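PDB 3UXF: fimbrial subunit type 1 from Actinomyces oris, which serves as the major structural subunit of the type 1 fimbriae carried on the surface of this Gram-positive bacterium. Local coordinates for residues 217-222 and 279-284; 209-214 and 285-290; 257-262 and 274-279. All coordinates share one frame; numbering follows the deposited sequence. Where two conformers were deposited one is given.

Contact 1. Residues 217-222 and 279-284; sequences GARIKR and GRRKAS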
# COMPACT_ATOMS: atom_id res chain seq x y z
N GLY A 217 24.01 13.94 -14.66
CA GLY A 217 24.78 13.82 -13.44
C GLY A 217 23.93 13.83 -12.19
O GLY A 217 24.47 13.63 -11.10
N ALA A 218 22.62 14.01 -12.37
CA ALA A 218 21.67 14.07 -11.25
C ALA A 218 21.49 12.67 -10.67
O ALA A 218 21.45 11.70 -11.41
CB ALA A 218 20.33 14.57 -11.70
N ARG A 219 21.36 12.60 -9.36
CA ARG A 219 21.25 11.32 -8.67
C ARG A 219 20.27 11.48 -7.54
O ARG A 219 20.29 12.49 -6.83
CB ARG A 219 22.61 10.93 -8.08
CG ARG A 219 23.73 10.75 -9.09
CD ARG A 219 23.45 9.56 -9.97
NE ARG A 219 24.59 9.23 -10.83
CZ ARG A 219 24.74 9.67 -12.07
NH1 ARG A 219 23.82 10.45 -12.63
NH2 ARG A 219 25.82 9.32 -12.77
N ILE A 220 19.41 10.48 -7.35
CA ILE A 220 18.63 10.43 -6.12
C ILE A 220 19.59 10.40 -4.94
O ILE A 220 20.56 9.63 -4.93
CB ILE A 220 17.77 9.16 -6.12
CG1 ILE A 220 16.66 9.29 -7.16
CG2 ILE A 220 17.20 8.94 -4.70
CD1 ILE A 220 16.07 7.91 -7.65
N LYS A 221 19.35 11.27 -3.96
CA LYS A 221 20.26 11.41 -2.83
C LYS A 221 19.86 10.61 -1.59
O LYS A 221 20.69 10.32 -0.73
CB LYS A 221 20.43 12.89 -2.46
CG LYS A 221 20.81 13.77 -3.63
CD LYS A 221 22.23 13.52 -4.06
CE LYS A 221 22.80 14.73 -4.79
NZ LYS A 221 21.86 15.88 -4.76
N ARG A 222 18.58 10.27 -1.50
CA ARG A 222 18.08 9.46 -0.40
C ARG A 222 16.86 8.68 -0.87
O ARG A 222 15.97 9.24 -1.51
CB ARG A 222 17.72 10.32 0.81
CG ARG A 222 17.14 9.51 1.97
CD ARG A 222 16.80 10.38 3.17
NE ARG A 222 16.49 9.58 4.35
CZ ARG A 222 15.89 10.05 5.44
NH1 ARG A 222 15.53 11.32 5.50
NH2 ARG A 222 15.66 9.24 6.46
N GLY A 279 23.14 1.76 -4.89
CA GLY A 279 21.74 1.43 -5.11
C GLY A 279 20.93 2.61 -5.60
O GLY A 279 20.07 2.48 -6.47
N ARG A 280 21.22 3.80 -5.09
CA ARG A 280 20.54 4.96 -5.58
C ARG A 280 20.87 5.26 -7.04
O ARG A 280 20.00 5.68 -7.81
CB ARG A 280 20.86 6.18 -4.72
CG ARG A 280 20.29 6.08 -3.30
CD ARG A 280 20.50 7.44 -2.54
NE ARG A 280 21.89 7.88 -2.46
CZ ARG A 280 22.72 7.59 -1.45
NH1 ARG A 280 22.30 6.85 -0.44
NH2 ARG A 280 23.97 8.05 -1.45
N ARG A 281 22.12 4.99 -7.39
CA ARG A 281 22.56 5.21 -8.76
C ARG A 281 21.81 4.24 -9.68
O ARG A 281 21.25 4.64 -10.70
CB ARG A 281 24.07 5.03 -8.89
CG ARG A 281 24.55 5.45 -10.33
CD ARG A 281 25.85 4.75 -10.75
NE ARG A 281 25.68 3.29 -10.76
CZ ARG A 281 25.04 2.62 -11.71
NH1 ARG A 281 24.51 3.25 -12.75
NH2 ARG A 281 24.91 1.29 -11.61
N LYS A 282 21.72 2.96 -9.27
CA LYS A 282 20.99 2.02 -10.09
C LYS A 282 19.54 2.45 -10.24
O LYS A 282 18.97 2.37 -11.33
CB LYS A 282 21.05 0.61 -9.48
CG LYS A 282 22.36 -0.11 -9.57
CD LYS A 282 22.13 -1.53 -9.08
CE LYS A 282 23.31 -2.48 -9.28
NZ LYS A 282 24.53 -2.23 -8.47
N ALA A 283 18.89 2.86 -9.14
CA ALA A 283 17.53 3.31 -9.24
C ALA A 283 17.35 4.55 -10.13
O ALA A 283 16.37 4.63 -10.86
CB ALA A 283 16.93 3.54 -7.84
N SER A 284 18.23 5.53 -9.98
CA SER A 284 18.14 6.76 -10.76
C SER A 284 18.16 6.42 -12.26
O SER A 284 17.34 6.89 -13.03
CB SER A 284 19.32 7.67 -10.42
OG SER A 284 19.29 8.05 -9.05
O HOH W 1 23.29 9.40 -4.45
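Ile-220 and Ser-284 meet where the loop between strands 201-208 and 224-229 runs along helix 277-288. The Ile-220 N-H points almost straight at Ser-284 OG (N to OG 3.0 Å, 164° at the hydrogen), and CB, CG1 and CD1 of the isoleucine gather round the same oxygen. Ser-284 OG lies beside its own backbone N (chi1 -62°) and from there donates one turn back to Arg-280 O at 2.8 Å. That carbonyl also takes the helical bond from Ser-284 N, the two donors arriving from opposite faces of its plane.

Arg-280 CD rests 3.2 Å from Ile-220 O, and Lys-221 O sits over one face of the guanidinium without a hydrogen bond, while Ile-220 O and a water lie at its edge. The water donates to Ile-220 O and accepts from Arg-280 NE. Arg-219 and Arg-281 run side by side in the same direction, Arg-219 NE meeting Arg-281 CG at 3.8 Å, their guanidinium planes 82° apart; Arg-281 is paired with Glu-278 and Glu-285, whereas Arg-219 turns to the carbonyls of Ala-218 and Tyr-214.

Thus the peptide N-H of Ile-220 is satisfied by Ser-284 and its C=O by a water held on Arg-280.

Contact 2. Residues 209-214 and 285-290; sequences IPKVDY and EARYNG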
# COMPACT_ATOMS: atom_id res chain seq x y z
N ILE A 209 9.85 5.42 -8.21
CA ILE A 209 11.20 5.97 -8.11
C ILE A 209 11.17 7.33 -8.83
O ILE A 209 10.66 7.42 -9.94
CB ILE A 209 12.19 5.06 -8.85
CG1 ILE A 209 12.24 3.68 -8.15
CG2 ILE A 209 13.55 5.66 -8.86
CD1 ILE A 209 12.94 2.60 -8.99
N PRO A 210 11.68 8.39 -8.18
CA PRO A 210 11.69 9.69 -8.88
C PRO A 210 12.49 9.65 -10.17
O PRO A 210 13.51 8.99 -10.22
CB PRO A 210 12.40 10.62 -7.89
CG PRO A 210 12.21 9.97 -6.56
CD PRO A 210 12.16 8.49 -6.79
N LYS A 211 12.04 10.39 -11.19
CA LYS A 211 12.85 10.55 -12.40
C LYS A 211 13.80 11.74 -12.25
O LYS A 211 13.34 12.86 -12.02
CB LYS A 211 11.95 10.74 -13.61
CG LYS A 211 12.72 10.76 -14.96
CD LYS A 211 11.73 10.92 -16.11
CE LYS A 211 12.42 10.82 -17.49
NZ LYS A 211 11.42 10.82 -18.61
N VAL A 212 15.10 11.50 -12.30
CA VAL A 212 16.09 12.58 -12.21
C VAL A 212 16.90 12.53 -13.51
O VAL A 212 16.81 11.55 -14.23
CB VAL A 212 17.04 12.44 -11.01
CG1 VAL A 212 16.24 12.44 -9.68
CG2 VAL A 212 17.90 11.17 -11.13
N ASP A 213 17.68 13.59 -13.79
CA ASP A 213 18.41 13.70 -15.06
C ASP A 213 19.70 12.93 -14.97
O ASP A 213 20.80 13.48 -14.77
CB ASP A 213 18.67 15.18 -15.40
CG ASP A 213 19.62 15.35 -16.59
OD1 ASP A 213 19.67 14.45 -17.47
OD2 ASP A 213 20.33 16.38 -16.63
N TYR A 214 19.57 11.61 -15.09
CA TYR A 214 20.70 10.76 -14.88
C TYR A 214 21.90 11.09 -15.80
O TYR A 214 23.03 11.20 -15.34
CB TYR A 214 20.26 9.28 -14.99
CG TYR A 214 21.41 8.38 -14.68
CD1 TYR A 214 21.71 8.05 -13.36
CD2 TYR A 214 22.23 7.89 -15.69
CE1 TYR A 214 22.78 7.26 -13.06
CE2 TYR A 214 23.32 7.12 -15.39
CZ TYR A 214 23.59 6.78 -14.08
OH TYR A 214 24.65 6.02 -13.75
N GLU A 285 19.09 5.56 -12.61
CA GLU A 285 19.29 5.16 -14.01
C GLU A 285 18.14 4.35 -14.56
O GLU A 285 17.65 4.57 -15.66
CB GLU A 285 20.57 4.37 -14.14
CG GLU A 285 20.87 3.94 -15.61
CD GLU A 285 22.16 3.13 -15.71
OE1 GLU A 285 22.47 2.31 -14.80
OE2 GLU A 285 22.91 3.37 -16.69
N ALA A 286 17.69 3.38 -13.76
CA ALA A 286 16.61 2.50 -14.19
C ALA A 286 15.35 3.28 -14.48
O ALA A 286 14.65 3.01 -15.47
CB ALA A 286 16.34 1.37 -13.12
N ARG A 287 15.02 4.24 -13.62
CA ARG A 287 13.81 5.00 -13.80
C ARG A 287 13.96 5.95 -15.01
O ARG A 287 13.00 6.12 -15.76
CB ARG A 287 13.53 5.84 -12.55
CG ARG A 287 12.34 6.79 -12.67
CD ARG A 287 11.05 6.10 -13.11
NE ARG A 287 10.01 7.11 -13.33
CZ ARG A 287 9.87 7.76 -14.49
NH1 ARG A 287 10.69 7.47 -15.50
NH2 ARG A 287 8.92 8.68 -14.65
N TYR A 288 15.12 6.57 -15.15
CA TYR A 288 15.32 7.52 -16.26
C TYR A 288 15.14 6.77 -17.58
O TYR A 288 14.44 7.26 -18.47
CB TYR A 288 16.72 8.14 -16.20
CG TYR A 288 16.96 9.10 -17.33
CD1 TYR A 288 16.39 10.36 -17.30
CD2 TYR A 288 17.71 8.73 -18.44
CE1 TYR A 288 16.59 11.27 -18.37
CE2 TYR A 288 17.90 9.63 -19.50
CZ TYR A 288 17.34 10.89 -19.44
OH TYR A 288 17.52 11.78 -20.48
N ASN A 289 15.74 5.58 -17.68
CA ASN A 289 15.63 4.76 -18.91
C ASN A 289 14.33 3.98 -18.99
O ASN A 289 14.06 3.27 -19.95
CB ASN A 289 16.74 3.71 -19.00
CG ASN A 289 18.13 4.30 -19.13
OD1 ASN A 289 19.12 3.64 -18.79
ND2 ASN A 289 18.23 5.52 -19.66
N GLY A 290 13.52 4.05 -17.94
CA GLY A 290 12.33 3.24 -17.93
C GLY A 290 11.10 4.08 -18.05
O GLY A 290 10.98 4.91 -18.94
O HOH W 2 8.39 8.34 -11.06
O HOH W 3 9.49 8.53 -18.11
O HOH W 4 17.92 14.23 -20.02
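Arg-287, near the end of helix 277-288, starts with CG anti to its backbone N but folds at chi2 (53°), a bend that lays its guanidinium against the straight chain of Lys-211 in the loop between strands 201-208 and 224-229. The two side chains cross at about a right angle, with Lys-211 CB centred over one guanidinium face, 3.7 Å from Arg-287 CZ. Nearer the backbone, Arg-287 CB packs on Ile-209 CG2 at 3.7 Å, and its CG lies against both carbonyl oxygens, 3.3 Å from Ile-209 O and a little farther from Pro-210 O.

Tyr-214 likewise holds CG anti to the backbone N, which brings its ring onto the helix at Glu-285. Glu-285 CB stands over the ring in a CH-pi contact, 3.8 Å from the Tyr-214 centroid and only 9° off the normal. The carboxylate runs on past the rim near CE2, its plane tilted 26° from that of the ring. Both polar ends turn to Arg-281, bound by Tyr-214 OH and paired in a salt bridge with Glu-285. Tyr-288 adds its CB, 3.9 Å from Tyr-214 CB, and brings CD1 to 3.3 Å from Val-212 O.

Waters link Ile-209 O to Arg-287 NE and Asp-213 OD1 to Tyr-288 OH; a third accepts from both Lys-211 NZ and Arg-287 NH1. This last bridge would probably ease the closeness of two positive charges, in a surface contact that relies on stacking and water-mediated bonds.

Contact 3. Residues 257-262 and 274-279; sequences DYTLIT and QLTEEG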
# COMPACT_ATOMS: atom_id res chain seq x y z
N ASP A 257 23.97 -2.58 -2.61
CA ASP A 257 22.92 -1.72 -3.13
C ASP A 257 21.98 -1.16 -2.06
O ASP A 257 21.33 -0.12 -2.26
CB ASP A 257 22.10 -2.49 -4.15
CG ASP A 257 22.93 -2.91 -5.36
OD1 ASP A 257 23.68 -2.06 -5.89
OD2 ASP A 257 22.82 -4.07 -5.79
N TYR A 258 21.86 -1.89 -0.96
CA TYR A 258 20.99 -1.42 0.11
C TYR A 258 21.43 -2.01 1.42
O TYR A 258 22.19 -2.98 1.45
CB TYR A 258 19.52 -1.83 -0.13
CG TYR A 258 19.30 -3.33 -0.13
CD1 TYR A 258 19.01 -4.00 1.05
CD2 TYR A 258 19.42 -4.08 -1.30
CE1 TYR A 258 18.80 -5.37 1.07
CE2 TYR A 258 19.22 -5.45 -1.29
CZ TYR A 258 18.94 -6.09 -0.11
OH TYR A 258 18.75 -7.44 -0.13
N THR A 259 20.99 -1.42 2.53
CA THR A 259 21.14 -2.10 3.81
C THR A 259 19.79 -2.10 4.54
O THR A 259 19.02 -1.12 4.42
CB THR A 259 22.27 -1.46 4.68
OG1 THR A 259 21.75 -0.43 5.52
CG2 THR A 259 23.33 -0.80 3.84
N LEU A 260 19.51 -3.20 5.26
CA LEU A 260 18.30 -3.32 6.07
C LEU A 260 18.65 -2.84 7.47
O LEU A 260 19.63 -3.32 8.05
CB LEU A 260 17.82 -4.77 6.18
CG LEU A 260 16.70 -5.02 7.21
CD1 LEU A 260 15.37 -4.34 6.90
CD2 LEU A 260 16.43 -6.54 7.34
N ILE A 261 17.89 -1.87 7.98
CA ILE A 261 18.09 -1.37 9.34
C ILE A 261 16.83 -1.59 10.15
O ILE A 261 15.80 -1.02 9.81
CB ILE A 261 18.42 0.12 9.31
CG1 ILE A 261 19.62 0.34 8.40
CG2 ILE A 261 18.67 0.67 10.73
CD1 ILE A 261 19.72 1.77 7.92
N THR A 262 16.86 -2.42 11.20
CA THR A 262 15.67 -2.58 12.03
C THR A 262 15.88 -1.91 13.38
O THR A 262 17.02 -1.68 13.81
CB THR A 262 15.26 -4.04 12.29
OG1 THR A 262 16.34 -4.77 12.89
CG2 THR A 262 14.88 -4.73 10.99
N GLN A 274 17.31 0.94 3.06
CA GLN A 274 17.96 2.20 2.69
C GLN A 274 18.89 1.93 1.52
O GLN A 274 19.81 1.14 1.64
CB GLN A 274 18.73 2.71 3.91
CG GLN A 274 19.55 4.00 3.71
CD GLN A 274 20.43 4.25 4.94
OE1 GLN A 274 21.46 3.60 5.11
NE2 GLN A 274 19.96 5.13 5.84
N LEU A 275 18.62 2.55 0.37
CA LEU A 275 19.50 2.35 -0.77
C LEU A 275 20.86 3.03 -0.47
O LEU A 275 20.91 4.13 0.11
CB LEU A 275 18.86 2.96 -2.00
CG LEU A 275 18.13 2.07 -3.01
CD1 LEU A 275 17.59 0.70 -2.56
CD2 LEU A 275 17.19 2.81 -3.95
N THR A 276 21.96 2.38 -0.86
CA THR A 276 23.31 2.96 -0.76
C THR A 276 23.53 3.91 -1.93
O THR A 276 22.67 4.07 -2.80
CB THR A 276 24.37 1.86 -0.89
OG1 THR A 276 24.19 1.22 -2.16
CG2 THR A 276 24.22 0.80 0.21
N GLU A 277 24.70 4.55 -1.98
CA GLU A 277 25.00 5.40 -3.12
C GLU A 277 24.87 4.59 -4.44
O GLU A 277 24.24 5.06 -5.40
CB GLU A 277 26.39 6.02 -2.97
CG GLU A 277 26.80 6.73 -4.25
CD GLU A 277 27.99 7.64 -4.08
OE1 GLU A 277 28.79 7.43 -3.14
OE2 GLU A 277 28.10 8.59 -4.89
N GLU A 278 25.43 3.38 -4.47
CA GLU A 278 25.33 2.57 -5.68
C GLU A 278 23.88 2.13 -5.95
O GLU A 278 23.41 2.16 -7.09
CB GLU A 278 26.33 1.42 -5.66
CG GLU A 278 26.10 0.37 -6.76
CD GLU A 278 26.21 0.90 -8.18
OE1 GLU A 278 26.67 2.04 -8.42
OE2 GLU A 278 25.85 0.15 -9.10
N GLY A 279 23.14 1.76 -4.89
CA GLY A 279 21.74 1.43 -5.11
C GLY A 279 20.93 2.61 -5.60
O GLY A 279 20.07 2.48 -6.47
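The amide of Gln-274 meets the tip of Ile-261, whose CD1 lies 3.8 Å from Gln-274 OE1 and 4.0 Å from Gln-274 NE2. An extended side chain lifts this amide off the face that Gln-274 shares with Thr-259, and NE2 is hydrogen-bonded to Glu-224. The carboxylates of Asp-257 and Glu-278 lie side by side, with planes 41° apart. Asp-257 OD1 touches Glu-278 CG at 3.5 Å; Lys-282 forms salt bridges with both acids and Arg-281 a further one with Glu-278, which should offset their like charges.

Two antiparallel pairs set the register. Thr-259 and Gln-274 form the hydrogen-bonded pair, joined in both directions by N-to-O bonds, and Tyr-258 with Leu-275 the non-hydrogen-bonded one, Tyr-258 CB resting 4.0 Å from Leu-275 CD1 on the same face of the sheet.

Where the second strand gives way to a helix, Asp-257 O becomes the hub. Thr-276 N donates to it over 2.9 Å, from well above the carbonyl plane, and the CA-H groups of Leu-275 and Gly-279 also approach, Gly-279 CA to 3.3 Å from Asp-257 O. Thr-276 is the N-cap: its OG1, held between backbone N and carbonyl carbon (chi1 60°), accepts from Gly-279 N at 3.0 Å and also bonds to Thr-256 O.

The contact therefore spans the open end of the hairpin of strands 258-264 and 269-275 and the first turn of helix 277-288. Strand 269-275, also paired with strand 224-229, lies between two neighbours in the sheet; helix 277-288 follows it after Thr-276 alone.

In the fold
Helix 277-288 unites the three contacts: contact 3 at its first turn, contact 1 along its middle and contact 2 at its far end. Centres of contacts 1 and 2 lie about 8 Å apart, those of 1 and 3 about 12 Å, and those of 2 and 3 about 18 Å. Along the chain they are nested, contact 3 inside contact 1 and contact 1 inside contact 2. The loop of contacts 1 and 2 leads from strand 201-208 to strand 224-229, while the helix leads from strand 269-275 to strand 295-302. Both connections pass between the same two sheets, in opposite directions, and their packing is consistent with a firm join in the pilin's middle region.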